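Glucoamylase (Thermoanaerobacterium thermosaccharolyticum, PDB 1LF6) hydrolyses starch-type glucans from their non-reducing ends, probably releasing beta-D-glucose, as a family GH15 glucoamylase. Local coordinates at residues V621-M624 with E625-N629; G356-D359 with S360-S364; K273-Y276 with I277-W280; Y346-A349 with N350-A354. One frame throughout, in Å; residues are numbered along the deposited sequence.

Contact 1 (V621-M624 with E625-N629); sequences VKAM and EKFAN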
loop_
_atom_site.group_PDB
_atom_site.type_symbol
_atom_site.label_atom_id
_atom_site.label_comp_id
_atom_site.label_asym_id
_atom_site.label_seq_id
_atom_site.Cartn_x
_atom_site.Cartn_y
_atom_site.Cartn_z
ATOM N N VAL A 621 -17.504 8.882 -7.544
ATOM C CA VAL A 621 -17.515 7.617 -6.822
ATOM C C VAL A 621 -17.385 6.514 -7.881
ATOM O O VAL A 621 -16.546 5.617 -7.765
ATOM C CB VAL A 621 -18.836 7.422 -6.023
ATOM C CG1 VAL A 621 -18.943 5.991 -5.521
ATOM C CG2 VAL A 621 -18.880 8.389 -4.846
ATOM N N LYS A 622 -18.205 6.602 -8.925
ATOM C CA LYS A 622 -18.184 5.616 -10.005
ATOM C C LYS A 622 -16.831 5.544 -10.708
ATOM O O LYS A 622 -16.385 4.464 -11.085
ATOM C CB LYS A 622 -19.285 5.920 -11.030
ATOM C CG LYS A 622 -20.696 5.740 -10.478
ATOM C CD LYS A 622 -20.944 4.296 -10.066
ATOM C CE LYS A 622 -22.170 4.163 -9.177
ATOM N NZ LYS A 622 -23.365 4.777 -9.811
ATOM N N ALA A 623 -16.182 6.688 -10.888
ATOM C CA ALA A 623 -14.878 6.710 -11.538
ATOM C C ALA A 623 -13.845 5.950 -10.701
ATOM O O ALA A 623 -13.067 5.153 -11.229
ATOM C CB ALA A 623 -14.422 8.142 -11.753
ATOM N N MET A 624 -13.828 6.204 -9.398
ATOM C CA MET A 624 -12.886 5.511 -8.534
ATOM C C MET A 624 -13.131 4.005 -8.566
ATOM O O MET A 624 -12.182 3.211 -8.536
ATOM C CB MET A 624 -12.981 6.030 -7.092
ATOM C CG MET A 624 -12.362 7.413 -6.889
ATOM S SD MET A 624 -12.013 7.776 -5.160
ATOM C CE MET A 624 -10.479 6.922 -4.921
ATOM N N GLU A 625 -14.400 3.611 -8.644
ATOM C CA GLU A 625 -14.750 2.192 -8.680
ATOM C C GLU A 625 -14.204 1.521 -9.932
ATOM O O GLU A 625 -13.688 0.408 -9.871
ATOM C CB GLU A 625 -16.275 2.016 -8.599
ATOM C CG GLU A 625 -16.824 2.373 -7.226
ATOM C CD GLU A 625 -18.338 2.428 -7.167
ATOM O OE1 GLU A 625 -18.865 2.756 -6.083
ATOM O OE2 GLU A 625 -18.998 2.148 -8.193
ATOM N N LYS A 626 -14.295 2.212 -11.063
ATOM C CA LYS A 626 -13.805 1.672 -12.321
ATOM C C LYS A 626 -12.276 1.685 -12.368
ATOM O O LYS A 626 -11.668 0.873 -13.062
ATOM C CB LYS A 626 -14.384 2.469 -13.496
ATOM C CG LYS A 626 -15.917 2.500 -13.519
ATOM C CD LYS A 626 -16.447 3.380 -14.636
ATOM C CE LYS A 626 -17.941 3.655 -14.480
ATOM N NZ LYS A 626 -18.725 2.397 -14.403
ATOM N N PHE A 627 -11.655 2.598 -11.623
ATOM C CA PHE A 627 -10.198 2.675 -11.596
ATOM C C PHE A 627 -9.614 1.489 -10.837
ATOM O O PHE A 627 -8.475 1.084 -11.076
ATOM C CB PHE A 627 -9.741 3.987 -10.947
ATOM C CG PHE A 627 -9.794 5.175 -11.868
ATOM C CD1 PHE A 627 -10.203 6.420 -11.396
ATOM C CD2 PHE A 627 -9.437 5.052 -13.214
ATOM C CE1 PHE A 627 -10.258 7.527 -12.252
ATOM C CE2 PHE A 627 -9.489 6.153 -14.074
ATOM C CZ PHE A 627 -9.901 7.394 -13.593
ATOM N N ALA A 628 -10.397 0.930 -9.919
ATOM C CA ALA A 628 -9.947 -0.210 -9.139
ATOM C C ALA A 628 -9.816 -1.400 -10.083
ATOM O O ALA A 628 -10.523 -1.477 -11.093
ATOM C CB ALA A 628 -10.952 -0.522 -8.019
ATOM N N ASN A 629 -8.902 -2.319 -9.771
ATOM C CA ASN A 629 -8.728 -3.492 -10.618
ATOM C C ASN A 629 -9.727 -4.594 -10.255
ATOM O O ASN A 629 -10.655 -4.384 -9.466
ATOM C CB ASN A 629 -7.295 -4.042 -10.538
ATOM C CG ASN A 629 -6.910 -4.525 -9.146
ATOM O OD1 ASN A 629 -7.760 -4.884 -8.336
ATOM N ND2 ASN A 629 -5.610 -4.551 -8.876
#
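The phenyl ring of F627 and the carboxylate of E625 are the flat groups that meet the preceding turn. A623 O and M624 CA both lie obliquely to the ring, A623 O 3.1 Å from F627 CD1, and the methyl A623 CB stands 4.2 Å from F627 CE1. P600 and T603 of the preceding helix, 600-612, touch the F627 side chain. The carboxylate of E625 has V621 on one oxygen and K622 on the other. V621 CG1 is 3.3 Å from E625 OE1, while E625 OE2 reaches K622 CD at 3.5 Å, so the lysine offers its aliphatic chain; its NZ stays 5.3 Å from E625 OE2, too far for a salt bridge. With CG anti to the carbonyl carbon (chi1 -70°) and an extended chain beyond, E625 runs back alongside V621 and K622, and OE1 takes a hydrogen bond from Y659 of helix 653-668. Cutting E625 back to an alanine is likely to leave the Y659 hydroxyl without this acceptor and the flank of V621 less covered. Behind the side chains, E625 N bonds V621 O and F627 N bonds A623 O (2.9 Å), whereas A628 N reaches M624 O only weakly as the backbone leaves helical angles. This is the last turn of an alpha-helix, 618-627, in the family 15 catalytic region, touching helix 600-612 through A623 and F627 and helix 653-668 through V621 and M624.

Contact 2 (G356-D359 with S360-S364); sequences GDVD and SANRS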
loop_
_atom_site.group_PDB
_atom_site.type_symbol
_atom_site.label_atom_id
_atom_site.label_comp_id
_atom_site.label_asym_id
_atom_site.label_seq_id
_atom_site.Cartn_x
_atom_site.Cartn_y
_atom_site.Cartn_z
ATOM N N GLY A 356 -16.821 3.762 11.258
ATOM C CA GLY A 356 -17.271 3.368 12.580
ATOM C C GLY A 356 -16.228 2.646 13.414
ATOM O O GLY A 356 -16.491 2.297 14.566
ATOM N N ASP A 357 -15.048 2.414 12.848
ATOM C CA ASP A 357 -13.976 1.743 13.580
ATOM C C ASP A 357 -13.123 2.806 14.264
ATOM O O ASP A 357 -11.987 3.086 13.863
ATOM C CB ASP A 357 -13.118 0.903 12.629
ATOM C CG ASP A 357 -12.010 0.145 13.350
ATOM O OD1 ASP A 357 -11.232 -0.544 12.659
ATOM O OD2 ASP A 357 -11.917 0.235 14.597
ATOM N N VAL A 358 -13.690 3.401 15.306
ATOM C CA VAL A 358 -13.017 4.445 16.064
ATOM C C VAL A 358 -11.749 3.944 16.751
ATOM O O VAL A 358 -10.766 4.677 16.844
ATOM C CB VAL A 358 -13.983 5.049 17.111
ATOM C CG1 VAL A 358 -13.303 6.169 17.883
ATOM C CG2 VAL A 358 -15.217 5.573 16.405
ATOM N N ASP A 359 -11.769 2.698 17.219
ATOM C CA ASP A 359 -10.612 2.105 17.897
ATOM C C ASP A 359 -9.350 2.158 17.042
ATOM O O ASP A 359 -8.269 2.495 17.530
ATOM C CB ASP A 359 -10.895 0.643 18.258
ATOM C CG ASP A 359 -11.914 0.498 19.381
ATOM O OD1 ASP A 359 -12.397 -0.630 19.591
ATOM O OD2 ASP A 359 -12.220 1.504 20.054
ATOM N N SER A 360 -9.488 1.805 15.769
ATOM C CA SER A 360 -8.348 1.817 14.863
ATOM C C SER A 360 -7.790 3.226 14.679
ATOM O O SER A 360 -6.577 3.411 14.624
ATOM C CB SER A 360 -8.736 1.231 13.510
ATOM O OG SER A 360 -8.994 -0.160 13.624
ATOM N N ALA A 361 -8.673 4.217 14.584
ATOM C CA ALA A 361 -8.238 5.598 14.424
ATOM C C ALA A 361 -7.481 6.054 15.674
ATOM O O ALA A 361 -6.440 6.708 15.577
ATOM C CB ALA A 361 -9.433 6.498 14.178
ATOM N N ASN A 362 -8.000 5.700 16.850
ATOM C CA ASN A 362 -7.351 6.076 18.105
ATOM C C ASN A 362 -5.987 5.430 18.272
ATOM O O ASN A 362 -5.061 6.045 18.801
ATOM C CB ASN A 362 -8.231 5.714 19.305
ATOM C CG ASN A 362 -9.145 6.847 19.707
ATOM O OD1 ASN A 362 -8.684 7.955 19.988
ATOM N ND2 ASN A 362 -10.445 6.582 19.742
ATOM N N ARG A 363 -5.862 4.185 17.829
ATOM C CA ARG A 363 -4.589 3.498 17.930
ATOM C C ARG A 363 -3.576 4.211 17.037
ATOM O O ARG A 363 -2.409 4.355 17.400
ATOM C CB ARG A 363 -4.745 2.046 17.494
ATOM C CG ARG A 363 -3.934 1.069 18.326
ATOM C CD ARG A 363 -4.277 -0.359 17.940
ATOM N NE ARG A 363 -5.719 -0.562 17.931
ATOM C CZ ARG A 363 -6.428 -0.881 16.852
ATOM N NH1 ARG A 363 -5.830 -1.042 15.681
ATOM N NH2 ARG A 363 -7.742 -1.035 16.948
ATOM N N SER A 364 -4.020 4.664 15.867
ATOM C CA SER A 364 -3.109 5.359 14.967
ATOM C C SER A 364 -2.718 6.700 15.587
ATOM O O SER A 364 -1.576 7.141 15.450
ATOM C CB SER A 364 -3.748 5.559 13.585
ATOM O OG SER A 364 -4.670 6.632 13.576
HETATM O O HOH W 1 -10.445 -1.792 15.715
HETATM O O HOH W 2 -12.164 4.229 20.015
#
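An N-cap opens helix 358-375 here: D357, just ahead of the first turn, holds S360 through both carboxylate oxygens. D357 OD2 accepts from S360 N at 3.1 Å, the N-H arriving from above the carboxylate plane, 56° out of it, and D357 OD1 takes the hydroxyl S360 OG in a very short bond of 2.5 Å. The aspartate CG lies anti to the backbone N (chi1 -178°), which carries the carboxylate forward to the first turn. Y283 OH also bonds D357 OD1, leaving that oxygen with two hydroxyl partners. A leucine in place of D357 would probably leave S360 N and the S360 and Y283 hydroxyls without their acceptor and so weaken the start of the helix. Water 1 links D357 OD2 to R363 NH2, and water 2 does the same for D359 OD2 and N362 ND2, two water bridges between turns. R363 lays one face of its guanidinium over D359 O, with NH2 3.6 Å from that oxygen, while NH1 forms a salt bridge with E309. N362 stands alongside V358, its ND2 3.4 Å from V358 CG1, and OD1 accepts from R410. G356, with a positive phi, closes the preceding helix in a Schellman motif, so one helix ends and the next begins within a few residues. F352 and I353 of helix 342-355 pack against S360 and A361, and K306 of helix 296-306 touches D357 and S360.

Contact 3 (K273-Y276 with I277-W280); sequences KNNY and IDEW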
loop_
_atom_site.group_PDB
_atom_site.type_symbol
_atom_site.label_atom_id
_atom_site.label_comp_id
_atom_site.label_asym_id
_atom_site.label_seq_id
_atom_site.Cartn_x
_atom_site.Cartn_y
_atom_site.Cartn_z
ATOM N N LYS A 273 -10.022 -22.284 6.736
ATOM C CA LYS A 273 -10.564 -21.340 5.777
ATOM C C LYS A 273 -11.777 -20.605 6.343
ATOM O O LYS A 273 -11.854 -19.377 6.279
ATOM C CB LYS A 273 -10.938 -22.074 4.492
ATOM C CG LYS A 273 -11.404 -21.168 3.373
ATOM C CD LYS A 273 -11.658 -21.965 2.112
ATOM C CE LYS A 273 -12.387 -21.133 1.079
ATOM N NZ LYS A 273 -12.777 -21.961 -0.093
ATOM N N ASN A 274 -12.722 -21.352 6.904
ATOM C CA ASN A 274 -13.906 -20.737 7.474
ATOM C C ASN A 274 -13.558 -19.809 8.639
ATOM O O ASN A 274 -14.167 -18.750 8.798
ATOM C CB ASN A 274 -14.906 -21.810 7.933
ATOM C CG ASN A 274 -15.485 -22.610 6.771
ATOM O OD1 ASN A 274 -15.742 -22.067 5.696
ATOM N ND2 ASN A 274 -15.704 -23.901 6.990
ATOM N N ASN A 275 -12.583 -20.204 9.454
ATOM C CA ASN A 275 -12.170 -19.383 10.591
ATOM C C ASN A 275 -11.560 -18.073 10.096
ATOM O O ASN A 275 -11.742 -17.017 10.703
ATOM C CB ASN A 275 -11.140 -20.125 11.452
ATOM C CG ASN A 275 -11.744 -21.298 12.215
ATOM O OD1 ASN A 275 -11.028 -22.065 12.859
ATOM N ND2 ASN A 275 -13.063 -21.435 12.150
ATOM N N TYR A 276 -10.823 -18.154 8.992
ATOM C CA TYR A 276 -10.191 -16.974 8.417
ATOM C C TYR A 276 -11.282 -16.017 7.961
ATOM O O TYR A 276 -11.268 -14.829 8.298
ATOM C CB TYR A 276 -9.310 -17.374 7.226
ATOM C CG TYR A 276 -8.588 -16.220 6.558
ATOM C CD1 TYR A 276 -7.355 -15.768 7.029
ATOM C CD2 TYR A 276 -9.139 -15.583 5.446
ATOM C CE1 TYR A 276 -6.683 -14.706 6.402
ATOM C CE2 TYR A 276 -8.480 -14.524 4.815
ATOM C CZ TYR A 276 -7.255 -14.093 5.296
ATOM O OH TYR A 276 -6.608 -13.054 4.665
ATOM N N ILE A 277 -12.242 -16.555 7.212
ATOM C CA ILE A 277 -13.358 -15.772 6.692
ATOM C C ILE A 277 -14.232 -15.176 7.796
ATOM O O ILE A 277 -14.575 -13.994 7.745
ATOM C CB ILE A 277 -14.244 -16.634 5.757
ATOM C CG1 ILE A 277 -13.431 -17.077 4.542
ATOM C CG2 ILE A 277 -15.473 -15.849 5.318
ATOM C CD1 ILE A 277 -14.141 -18.094 3.658
ATOM N N ASP A 278 -14.586 -15.989 8.790
ATOM C CA ASP A 278 -15.431 -15.524 9.891
ATOM C C ASP A 278 -14.816 -14.345 10.637
ATOM O O ASP A 278 -15.514 -13.398 10.996
ATOM C CB ASP A 278 -15.704 -16.652 10.898
ATOM C CG ASP A 278 -16.526 -17.781 10.309
ATOM O OD1 ASP A 278 -17.428 -17.503 9.490
ATOM O OD2 ASP A 278 -16.281 -18.951 10.680
ATOM N N GLU A 279 -13.511 -14.412 10.880
ATOM C CA GLU A 279 -12.826 -13.342 11.594
ATOM C C GLU A 279 -12.946 -12.022 10.843
ATOM O O GLU A 279 -13.199 -10.972 11.444
ATOM C CB GLU A 279 -11.351 -13.695 11.796
ATOM C CG GLU A 279 -10.870 -13.487 13.222
ATOM C CD GLU A 279 -9.413 -13.872 13.427
ATOM O OE1 GLU A 279 -8.952 -13.846 14.590
ATOM O OE2 GLU A 279 -8.727 -14.198 12.435
ATOM N N TRP A 280 -12.761 -12.080 9.528
ATOM C CA TRP A 280 -12.857 -10.896 8.687
ATOM C C TRP A 280 -14.297 -10.411 8.554
ATOM O O TRP A 280 -14.551 -9.208 8.511
ATOM C CB TRP A 280 -12.279 -11.190 7.298
ATOM C CG TRP A 280 -10.817 -10.903 7.202
ATOM C CD1 TRP A 280 -9.821 -11.787 6.897
ATOM C CD2 TRP A 280 -10.177 -9.645 7.445
ATOM N NE1 TRP A 280 -8.599 -11.158 6.938
ATOM C CE2 TRP A 280 -8.790 -9.840 7.271
ATOM C CE3 TRP A 280 -10.644 -8.369 7.794
ATOM C CZ2 TRP A 280 -7.861 -8.807 7.434
ATOM C CZ3 TRP A 280 -9.724 -7.342 7.957
ATOM C CH2 TRP A 280 -8.346 -7.567 7.777
HETATM O O HOH W 3 -8.936 -13.345 9.673
#
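The indole of W280 turns an edge to the face of Y276, a T-shaped pair one helical turn apart. The phenol ring and the five-membered ring of the indole have their centroids 5.0 Å apart and their planes at 67°. The approach is off-centre: W280 CD1 sits over the rim of the phenol, 3.7 Å from Y276 CE2. The two side chains run side by side in the same direction, and each polar end finds a backbone partner beyond the helix. Y276 OH bonds L105 O and W280 NE1 bonds T42 O, which would hold both rings against rotation. In Y276, CG anti to the backbone N (chi1 -179°) lays the ring alongside W280. On another flank K273 lies alongside I277, its CG 4.1 Å from I277 CD1; the fully extended lysine carries NZ to a salt bridge with D123 and a cation-pi contact with F100. Water 3 donates to Y276 O and to E279 OE2 (2.9 Å), tying the glutamate back to the preceding turn. The backbone adds i to i+4 bonds, among them D278 N to N274 O, while W280 N to Y276 O is weak. Helix 269-284 thus carries an i/i+4 aromatic pair, and it touches strand 118-126 of the N-terminal beta-sandwich through K273 and Y276 and helix 296-306 of the catalytic region through W280.

Contact 4 (Y346-A349 with N350-A354); sequences YHVA and NAFIA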
loop_
_atom_site.group_PDB
_atom_site.type_symbol
_atom_site.label_atom_id
_atom_site.label_comp_id
_atom_site.label_asym_id
_atom_site.label_seq_id
_atom_site.Cartn_x
_atom_site.Cartn_y
_atom_site.Cartn_z
ATOM N N TYR A 346 -3.282 9.903 8.834
ATOM C CA TYR A 346 -4.378 10.823 9.128
ATOM C C TYR A 346 -5.590 10.500 8.261
ATOM O O TYR A 346 -6.715 10.383 8.753
ATOM C CB TYR A 346 -3.907 12.263 8.865
ATOM C CG TYR A 346 -4.995 13.316 8.782
ATOM C CD1 TYR A 346 -5.703 13.722 9.918
ATOM C CD2 TYR A 346 -5.304 13.925 7.564
ATOM C CE1 TYR A 346 -6.689 14.712 9.841
ATOM C CE2 TYR A 346 -6.287 14.912 7.476
ATOM C CZ TYR A 346 -6.974 15.302 8.618
ATOM O OH TYR A 346 -7.941 16.278 8.531
ATOM N N HIS A 347 -5.352 10.351 6.964
ATOM C CA HIS A 347 -6.422 10.052 6.026
ATOM C C HIS A 347 -7.012 8.669 6.282
ATOM O O HIS A 347 -8.229 8.486 6.232
ATOM C CB HIS A 347 -5.889 10.175 4.599
ATOM C CG HIS A 347 -5.539 11.583 4.218
ATOM N ND1 HIS A 347 -6.470 12.603 4.220
ATOM C CD2 HIS A 347 -4.364 12.146 3.850
ATOM C CE1 HIS A 347 -5.882 13.732 3.866
ATOM N NE2 HIS A 347 -4.603 13.483 3.635
ATOM N N VAL A 348 -6.147 7.702 6.566
ATOM C CA VAL A 348 -6.592 6.344 6.852
ATOM C C VAL A 348 -7.474 6.395 8.110
ATOM O O VAL A 348 -8.548 5.808 8.146
ATOM C CB VAL A 348 -5.374 5.401 7.069
ATOM C CG1 VAL A 348 -5.832 4.058 7.675
ATOM C CG2 VAL A 348 -4.673 5.154 5.729
ATOM N N ALA A 349 -7.022 7.123 9.125
ATOM C CA ALA A 349 -7.781 7.264 10.358
ATOM C C ALA A 349 -9.164 7.867 10.083
ATOM O O ALA A 349 -10.157 7.484 10.706
ATOM C CB ALA A 349 -7.019 8.131 11.333
ATOM N N ASN A 350 -9.231 8.815 9.153
ATOM C CA ASN A 350 -10.504 9.430 8.822
ATOM C C ASN A 350 -11.465 8.417 8.204
ATOM O O ASN A 350 -12.681 8.496 8.418
ATOM C CB ASN A 350 -10.303 10.620 7.880
ATOM C CG ASN A 350 -9.738 11.825 8.596
ATOM O OD1 ASN A 350 -10.031 12.050 9.773
ATOM N ND2 ASN A 350 -8.934 12.614 7.893
ATOM N N ALA A 351 -10.925 7.468 7.443
ATOM C CA ALA A 351 -11.754 6.431 6.829
ATOM C C ALA A 351 -12.272 5.517 7.943
ATOM O O ALA A 351 -13.440 5.150 7.956
ATOM C CB ALA A 351 -10.938 5.627 5.823
ATOM N N PHE A 352 -11.397 5.149 8.879
ATOM C CA PHE A 352 -11.821 4.304 9.989
ATOM C C PHE A 352 -12.940 5.004 10.760
ATOM O O PHE A 352 -13.905 4.370 11.172
ATOM C CB PHE A 352 -10.646 4.012 10.938
ATOM C CG PHE A 352 -9.742 2.903 10.469
ATOM C CD1 PHE A 352 -10.264 1.649 10.157
ATOM C CD2 PHE A 352 -8.368 3.099 10.366
ATOM C CE1 PHE A 352 -9.429 0.602 9.751
ATOM C CE2 PHE A 352 -7.523 2.060 9.962
ATOM C CZ PHE A 352 -8.055 0.812 9.654
ATOM N N ILE A 353 -12.805 6.311 10.953
ATOM C CA ILE A 353 -13.823 7.075 11.666
ATOM C C ILE A 353 -15.143 7.008 10.913
ATOM O O ILE A 353 -16.179 6.681 11.488
ATOM C CB ILE A 353 -13.427 8.557 11.821
ATOM C CG1 ILE A 353 -12.183 8.677 12.708
ATOM C CG2 ILE A 353 -14.584 9.348 12.427
ATOM C CD1 ILE A 353 -12.375 8.124 14.098
ATOM N N ALA A 354 -15.091 7.312 9.620
ATOM C CA ALA A 354 -16.273 7.301 8.773
ATOM C C ALA A 354 -16.944 5.934 8.734
ATOM O O ALA A 354 -18.165 5.834 8.567
ATOM C CB ALA A 354 -15.900 7.724 7.363
HETATM O O HOH W 4 -9.003 11.697 4.990
#
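The amide nitrogen N350 ND2 donates to water 4 at 3.0 Å and lies over one face of the Y346 ring, 3.4 Å from Y346 CZ. Its amide plane stands at 78° to the phenol, and ND2 is offset toward the rim. Water 4 also meets H347 ND1 at 2.8 Å, at the edge of the imidazole and in its plane, so it joins two side chains on successive turns. Y346 CD2 covers the centre of one imidazole face, and W654 stacks with the histidine. N350 turns back over the preceding turn because its CG is anti to the carbonyl carbon (chi1 -74°). Further along, V348 and F352 run side by side, V348 CG1 touching F352 CE2 at 3.5 Å, and A349 CA meets the phenyl edge near its plane. F352 N bonds V348 O and I353 N bonds A349 O (2.9 Å), regular helical bonds under the packing. The chemistry implies a buried helix that accommodates its polar groups: N350 ND2 is bonded to a water and rests over the Y346 face, its OD1 has a weak bond from R407, and the water probably helps fix the rotation of the imidazole, with Y346 and W654 on its faces.

How the contacts relate
Contacts 4 and 2 form the close pair: their centres are 8 Å apart, on helices 342-355 and 358-375, which follow each other in the chain. They touch directly, with S364 OG 3.6 Å from A349 CB and F352 CB 3.3 Å from D357 O. Contact 3, in the N-terminal domain, comes within about 8 Å of both at the nearest atoms without touching, and helix 296-306 meets side chains of all three. Contact 1 is farther off, about 11 Å from contact 4 at the nearest atoms. Contact 4 is also nearest the catalytic centre: the H347 side chain lies about 12 Å from that of E438, the probable proton donor.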